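Local coordinates for putative hemin storage protein (Bordetella bronchiseptica, PDB 6AU1) that cleaves deacetylated poly-beta-1,6-N-acetylglucosamine, a bacterial biofilm polysaccharide, through the glycoside hydrolase domain modelled here, at residues 232-237 with 298-303; 319-324 with 330-335. All blocks are in the same frame, centred on the assembly; numbering follows the deposited sequence.

Overall arrangement
Both contacts belong to one TIM-barrel-like glycoside hydrolase domain, and their centres lie about 11 Å apart. Contact 1 is on the inside of the barrel, bridging strands 230-235 and 297-305 over 262-266, its centre about 8 Å from the centre of the chain. Contact 2 sits further out, its centre about 18 Å from that point, where helix 314-326 packs on strand 332-335. The join between them is the parallel pairing of 297-305 with 332-335: Leu301 N lies 2.9 Å from Gly333 O and Ala303 N 2.8 Å from Tyr335 O, both probable hydrogen bonds. Outside the barrel wall, Leu301 CD1 packs 3.5 Å from Met321 CG. The ethanediol belongs to contact 1, on Tyr236.

Contact 1: residues 232-237 with 298-303; sequences ARNLYA and IFELQA. With EDO (1,2-ethanediol), chain G.
Asn234 and Glu300 reach for each other on the inside of the barrel, and a weak hydrogen bond is all that spans the gap. Asn234 ND2 lies 3.3 Å from Glu300 OE1, with a bent N-H...O angle of 123°, and the amide and carboxylate planes are turned 33° apart. The glutamate reaches further than the asparagine: CG stands anti to the backbone N (chi1 -173°) and the chain runs on extended, which carries the carboxylate well inward from its strand. Asn234 has its CG beside its own backbone N, and ND2 is the branch that faces the acid; the same nitrogen also makes a weak hydrogen bond to Ala264 O, so ND2 has two weak acceptor contacts. The two strands are not neighbours in the sheet. Strand 262-266 runs between them, as expected of a parallel TIM-type barrel, and the CA atoms of Asn234 and Glu300 stay 8.9 Å apart. Phe299 and Leu301, the residues flanking the glutamate, turn the other way, onto helices 277-290 and 314-326 around the barrel. Two residues on from Asn234, Tyr236 carries its hydroxyl to an ethanediol, probably from the crystallisation liquor: OH donates to O2 at 2.6 Å, with O2 close to the plane of the ring, off its edge. Asp161 OD1 is a further hydrogen-bond partner of this diol.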
loop_
_atom_site.group_PDB
_atom_site.type_symbol
_atom_site.label_atom_id
_atom_site.label_comp_id
_atom_site.label_asym_id
_atom_site.label_seq_id
_atom_site.Cartn_x
_atom_site.Cartn_y
_atom_site.Cartn_z
ATOM N N ALA A 232 -5.381 5.599 -3.938
ATOM C CA ALA A 232 -5.189 5.528 -2.495
ATOM C C ALA A 232 -3.738 5.177 -2.221
ATOM O O ALA A 232 -3.055 4.633 -3.096
ATOM C CB ALA A 232 -6.119 4.490 -1.868
ATOM N N ARG A 233 -3.260 5.485 -1.025
ATOM C CA ARG A 233 -1.911 5.053 -0.646
ATOM C C ARG A 233 -1.905 4.594 0.806
ATOM O O ARG A 233 -2.549 5.208 1.650
ATOM C CB ARG A 233 -0.895 6.182 -0.863
ATOM C CG ARG A 233 0.565 5.780 -0.501
ATOM C CD ARG A 233 1.579 6.808 -1.010
ATOM N NE ARG A 233 2.893 6.614 -0.391
ATOM C CZ ARG A 233 3.844 7.544 -0.360
ATOM N NH1 ARG A 233 3.645 8.727 -0.947
ATOM N NH2 ARG A 233 4.988 7.297 0.276
ATOM N N ASN A 234 -1.192 3.503 1.088
ATOM C CA ASN A 234 -1.006 3.044 2.464
ATOM C C ASN A 234 -0.165 4.021 3.275
ATOM O O ASN A 234 0.912 4.453 2.834
ATOM C CB ASN A 234 -0.317 1.672 2.511
ATOM C CG ASN A 234 -1.228 0.532 2.121
ATOM O OD1 ASN A 234 -0.834 -0.324 1.343
ATOM N ND2 ASN A 234 -2.432 0.488 2.695
ATOM N N LEU A 235 -0.651 4.334 4.471
ATOM C CA LEU A 235 0.040 5.221 5.402
ATOM C C LEU A 235 0.245 4.485 6.720
ATOM O O LEU A 235 -0.700 3.904 7.270
ATOM C CB LEU A 235 -0.782 6.502 5.631
ATOM C CG LEU A 235 -0.301 7.490 6.699
ATOM C CD1 LEU A 235 1.095 8.030 6.363
ATOM C CD2 LEU A 235 -1.297 8.629 6.823
ATOM N N TYR A 236 1.476 4.506 7.215
ATOM C CA TYR A 236 1.777 3.940 8.528
ATOM C C TYR A 236 1.204 4.801 9.659
ATOM O O TYR A 236 1.073 6.014 9.521
ATOM C CB TYR A 236 3.285 3.804 8.705
ATOM C CG TYR A 236 3.875 2.577 8.057
ATOM C CD1 TYR A 236 3.819 1.340 8.696
ATOM C CD2 TYR A 236 4.495 2.648 6.814
ATOM C CE1 TYR A 236 4.363 0.205 8.109
ATOM C CE2 TYR A 236 5.047 1.513 6.222
ATOM C CZ TYR A 236 4.974 0.302 6.875
ATOM O OH TYR A 236 5.519 -0.825 6.297
ATOM N N ALA A 237 0.902 4.172 10.791
ATOM C CA ALA A 237 0.293 4.883 11.914
ATOM C C ALA A 237 1.269 5.795 12.656
ATOM O O ALA A 237 0.851 6.809 13.210
ATOM C CB ALA A 237 -0.319 3.896 12.889
ATOM N N ILE A 298 -9.314 5.987 5.222
ATOM C CA ILE A 298 -9.844 4.653 5.424
ATOM C C ILE A 298 -9.021 3.976 6.505
ATOM O O ILE A 298 -7.806 3.833 6.367
ATOM C CB ILE A 298 -9.809 3.841 4.128
ATOM C CG1 ILE A 298 -10.640 4.553 3.059
ATOM C CG2 ILE A 298 -10.304 2.415 4.356
ATOM C CD1 ILE A 298 -10.532 3.939 1.683
ATOM N N PHE A 299 -9.674 3.606 7.599
ATOM C CA PHE A 299 -8.978 2.926 8.678
ATOM C C PHE A 299 -8.916 1.448 8.335
ATOM O O PHE A 299 -9.899 0.720 8.478
ATOM C CB PHE A 299 -9.675 3.174 10.022
ATOM C CG PHE A 299 -9.589 4.605 10.475
ATOM C CD1 PHE A 299 -10.471 5.559 9.972
ATOM C CD2 PHE A 299 -8.618 5.002 11.375
ATOM C CE1 PHE A 299 -10.377 6.879 10.365
ATOM C CE2 PHE A 299 -8.525 6.330 11.794
ATOM C CZ PHE A 299 -9.400 7.269 11.285
ATOM N N GLU A 300 -7.754 1.024 7.851
ATOM C CA GLU A 300 -7.588 -0.355 7.411
ATOM C C GLU A 300 -7.135 -1.228 8.578
ATOM O O GLU A 300 -6.019 -1.092 9.078
ATOM C CB GLU A 300 -6.594 -0.433 6.256
ATOM C CG GLU A 300 -6.511 -1.811 5.649
ATOM C CD GLU A 300 -5.816 -1.817 4.306
ATOM O OE1 GLU A 300 -5.140 -0.823 3.954
ATOM O OE2 GLU A 300 -5.951 -2.833 3.600
ATOM N N LEU A 301 -8.023 -2.121 9.001
ATOM C CA LEU A 301 -7.803 -2.950 10.185
ATOM C C LEU A 301 -7.142 -4.259 9.801
ATOM O O LEU A 301 -7.177 -4.645 8.633
ATOM C CB LEU A 301 -9.139 -3.236 10.875
ATOM C CG LEU A 301 -9.946 -1.996 11.242
ATOM C CD1 LEU A 301 -11.366 -2.389 11.583
ATOM C CD2 LEU A 301 -9.285 -1.307 12.438
ATOM N N GLN A 302 -6.545 -4.952 10.766
ATOM C CA GLN A 302 -5.968 -6.252 10.443
ATOM C C GLN A 302 -6.896 -7.381 10.872
ATOM O O GLN A 302 -7.450 -7.362 11.971
ATOM C CB GLN A 302 -4.583 -6.422 11.078
ATOM C CG GLN A 302 -4.549 -6.453 12.594
ATOM C CD GLN A 302 -3.119 -6.451 13.131
ATOM O OE1 GLN A 302 -2.679 -5.473 13.729
ATOM N NE2 GLN A 302 -2.386 -7.550 12.914
ATOM N N ALA A 303 -7.067 -8.359 9.983
ATOM C CA ALA A 303 -7.891 -9.529 10.263
ATOM C C ALA A 303 -7.035 -10.741 10.627
ATOM O O ALA A 303 -7.556 -11.792 11.010
ATOM C CB ALA A 303 -8.771 -9.854 9.062
HETATM C C1 EDO G . 7.150 -2.747 3.983
HETATM O O1 EDO G . 6.566 -2.625 2.672
HETATM C C2 EDO G . 8.036 -1.539 4.272
HETATM O O2 EDO G . 7.220 -0.374 4.449
#

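Contact 2: residues 319-324 with 330-335; sequences RQMVQL and INYGYY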
loop_
_atom_site.group_PDB
_atom_site.type_symbol
_atom_site.label_atom_id
_atom_site.label_comp_id
_atom_site.label_asym_id
_atom_site.label_seq_id
_atom_site.Cartn_x
_atom_site.Cartn_y
_atom_site.Cartn_z
ATOM N N ARG A 319 -15.559 -5.400 16.794
ATOM C CA ARG A 319 -15.550 -4.414 17.877
ATOM C C ARG A 319 -14.743 -3.187 17.466
ATOM O O ARG A 319 -15.088 -2.062 17.841
ATOM C CB ARG A 319 -14.977 -4.993 19.171
ATOM C CG ARG A 319 -15.913 -5.904 19.943
ATOM C CD ARG A 319 -15.234 -6.389 21.215
ATOM N NE ARG A 319 -15.852 -7.599 21.752
ATOM C CZ ARG A 319 -15.196 -8.526 22.443
ATOM N NH1 ARG A 319 -13.895 -8.389 22.677
ATOM N NH2 ARG A 319 -15.837 -9.595 22.895
ATOM N N GLN A 320 -13.672 -3.402 16.699
ATOM C CA GLN A 320 -12.883 -2.273 16.210
ATOM C C GLN A 320 -13.712 -1.434 15.236
ATOM O O GLN A 320 -13.693 -0.200 15.292
ATOM C CB GLN A 320 -11.580 -2.743 15.546
ATOM C CG GLN A 320 -10.573 -3.271 16.546
ATOM C CD GLN A 320 -9.262 -3.654 15.888
ATOM O OE1 GLN A 320 -9.237 -4.051 14.724
ATOM N NE2 GLN A 320 -8.169 -3.519 16.625
ATOM N N MET A 321 -14.470 -2.100 14.371
ATOM C CA MET A 321 -15.321 -1.378 13.430
ATOM C C MET A 321 -16.418 -0.603 14.157
ATOM O O MET A 321 -16.692 0.544 13.809
ATOM C CB MET A 321 -15.923 -2.338 12.406
ATOM C CG MET A 321 -14.870 -2.904 11.451
ATOM S SD MET A 321 -15.570 -4.142 10.360
ATOM C CE MET A 321 -14.110 -4.606 9.425
ATOM N N VAL A 322 -17.025 -1.205 15.177
ATOM C CA VAL A 322 -18.059 -0.504 15.932
ATOM C C VAL A 322 -17.438 0.696 16.648
ATOM O O VAL A 322 -18.043 1.773 16.713
ATOM C CB VAL A 322 -18.772 -1.443 16.945
ATOM C CG1 VAL A 322 -19.676 -0.651 17.921
ATOM C CG2 VAL A 322 -19.585 -2.496 16.189
ATOM N N GLN A 323 -16.217 0.526 17.153
ATOM C CA GLN A 323 -15.552 1.622 17.850
ATOM C C GLN A 323 -15.317 2.787 16.889
ATOM O O GLN A 323 -15.568 3.948 17.245
ATOM C CB GLN A 323 -14.220 1.171 18.473
ATOM C CG GLN A 323 -13.472 2.309 19.170
ATOM C CD GLN A 323 -12.047 1.937 19.579
ATOM O OE1 GLN A 323 -11.456 1.002 19.042
ATOM N NE2 GLN A 323 -11.500 2.673 20.545
ATOM N N LEU A 324 -14.820 2.474 15.692
ATOM C CA LEU A 324 -14.627 3.481 14.643
ATOM C C LEU A 324 -15.933 4.212 14.343
ATOM O O LEU A 324 -15.969 5.445 14.316
ATOM C CB LEU A 324 -14.081 2.849 13.359
ATOM C CG LEU A 324 -12.657 2.291 13.395
ATOM C CD1 LEU A 324 -12.324 1.570 12.083
ATOM C CD2 LEU A 324 -11.630 3.385 13.704
ATOM N N ILE A 330 -16.101 6.664 9.566
ATOM C CA ILE A 330 -17.033 5.794 8.855
ATOM C C ILE A 330 -16.435 5.054 7.658
ATOM O O ILE A 330 -17.103 4.198 7.078
ATOM C CB ILE A 330 -18.265 6.591 8.380
ATOM C CG1 ILE A 330 -17.843 7.770 7.501
ATOM C CG2 ILE A 330 -19.057 7.097 9.582
ATOM C CD1 ILE A 330 -17.859 7.495 6.011
ATOM N N ASN A 331 -15.195 5.377 7.284
ATOM C CA ASN A 331 -14.517 4.635 6.229
ATOM C C ASN A 331 -13.502 3.675 6.827
ATOM O O ASN A 331 -12.638 4.095 7.592
ATOM C CB ASN A 331 -13.814 5.576 5.249
ATOM C CG ASN A 331 -14.739 6.620 4.675
ATOM O OD1 ASN A 331 -15.549 6.329 3.794
ATOM N ND2 ASN A 331 -14.619 7.854 5.162
ATOM N N TYR A 332 -13.614 2.392 6.497
ATOM C CA TYR A 332 -12.725 1.395 7.082
ATOM C C TYR A 332 -12.768 0.124 6.261
ATOM O O TYR A 332 -13.489 0.039 5.272
ATOM C CB TYR A 332 -13.080 1.111 8.556
ATOM C CG TYR A 332 -14.542 0.815 8.815
ATOM C CD1 TYR A 332 -15.078 -0.436 8.531
ATOM C CD2 TYR A 332 -15.378 1.785 9.355
ATOM C CE1 TYR A 332 -16.423 -0.705 8.763
ATOM C CE2 TYR A 332 -16.725 1.523 9.596
ATOM C CZ TYR A 332 -17.231 0.271 9.291
ATOM O OH TYR A 332 -18.554 0.003 9.521
ATOM N N GLY A 333 -11.977 -0.853 6.670
ATOM C CA GLY A 333 -11.901 -2.104 5.937
ATOM C C GLY A 333 -10.937 -3.033 6.632
ATOM O O GLY A 333 -10.515 -2.762 7.762
ATOM N N TYR A 334 -10.582 -4.134 5.980
ATOM C CA TYR A 334 -9.655 -5.051 6.624
ATOM C C TYR A 334 -8.757 -5.747 5.608
ATOM O O TYR A 334 -9.071 -5.846 4.417
ATOM C CB TYR A 334 -10.403 -6.097 7.474
ATOM C CG TYR A 334 -11.228 -7.072 6.661
ATOM C CD1 TYR A 334 -10.644 -8.211 6.102
ATOM C CD2 TYR A 334 -12.587 -6.865 6.456
ATOM C CE1 TYR A 334 -11.394 -9.101 5.346
ATOM C CE2 TYR A 334 -13.346 -7.749 5.705
ATOM C CZ TYR A 334 -12.746 -8.870 5.156
ATOM O OH TYR A 334 -13.486 -9.756 4.403
ATOM N N TYR A 335 -7.634 -6.225 6.133
ATOM C CA TYR A 335 -6.644 -6.995 5.395
ATOM C C TYR A 335 -6.145 -8.079 6.345
ATOM O O TYR A 335 -5.866 -7.782 7.502
ATOM C CB TYR A 335 -5.482 -6.098 4.933
ATOM C CG TYR A 335 -4.355 -6.865 4.280
ATOM C CD1 TYR A 335 -4.579 -7.617 3.133
ATOM C CD2 TYR A 335 -3.062 -6.828 4.800
ATOM C CE1 TYR A 335 -3.535 -8.327 2.523
ATOM C CE2 TYR A 335 -2.020 -7.528 4.201
ATOM C CZ TYR A 335 -2.266 -8.281 3.062
ATOM O OH TYR A 335 -1.229 -8.984 2.470
#
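Leu324 and Met321, one helical turn apart, both bear on Tyr332. Leu324 CD1 comes closest, 3.6 Å from Tyr332 CB, and the two side chains lie alongside each other, pointing opposite ways. Met321 crosses the tyrosine at about a right angle: its CB lies over one ring face, CG is 3.8 Å from CE1 of Tyr332, and SD stands 4.9 Å from the ring centroid, 56° off the normal, an oblique Met-aromatic contact. Tyr332 CB points at the helix, and chi1 of 50°, with CG between backbone N and carbonyl carbon, lays the ring over to one side, where Met321 covers a face. This is the layering of a TIM-type barrel, helix 314-326 outside and strand 332-335 in the wall, the short segments running nearly antiparallel at 158° with axes 9.8 Å apart. Toward Tyr334 the fit slackens. The extended Met321 chain reaches that ring with its methyl alone, CE lying 4.0 Å from Tyr334 CD2. Leu349, on helix 346-353, touches both Met321 and Tyr334 there. On the far side of the helix Val322 points away from the strand and is exposed, as is Arg319; neither touches 330-335. Both phenols are bonded beyond the two segments: Tyr332 OH to Val352 O and Arg325 NH1, Tyr334 OH to Asp337 OD1.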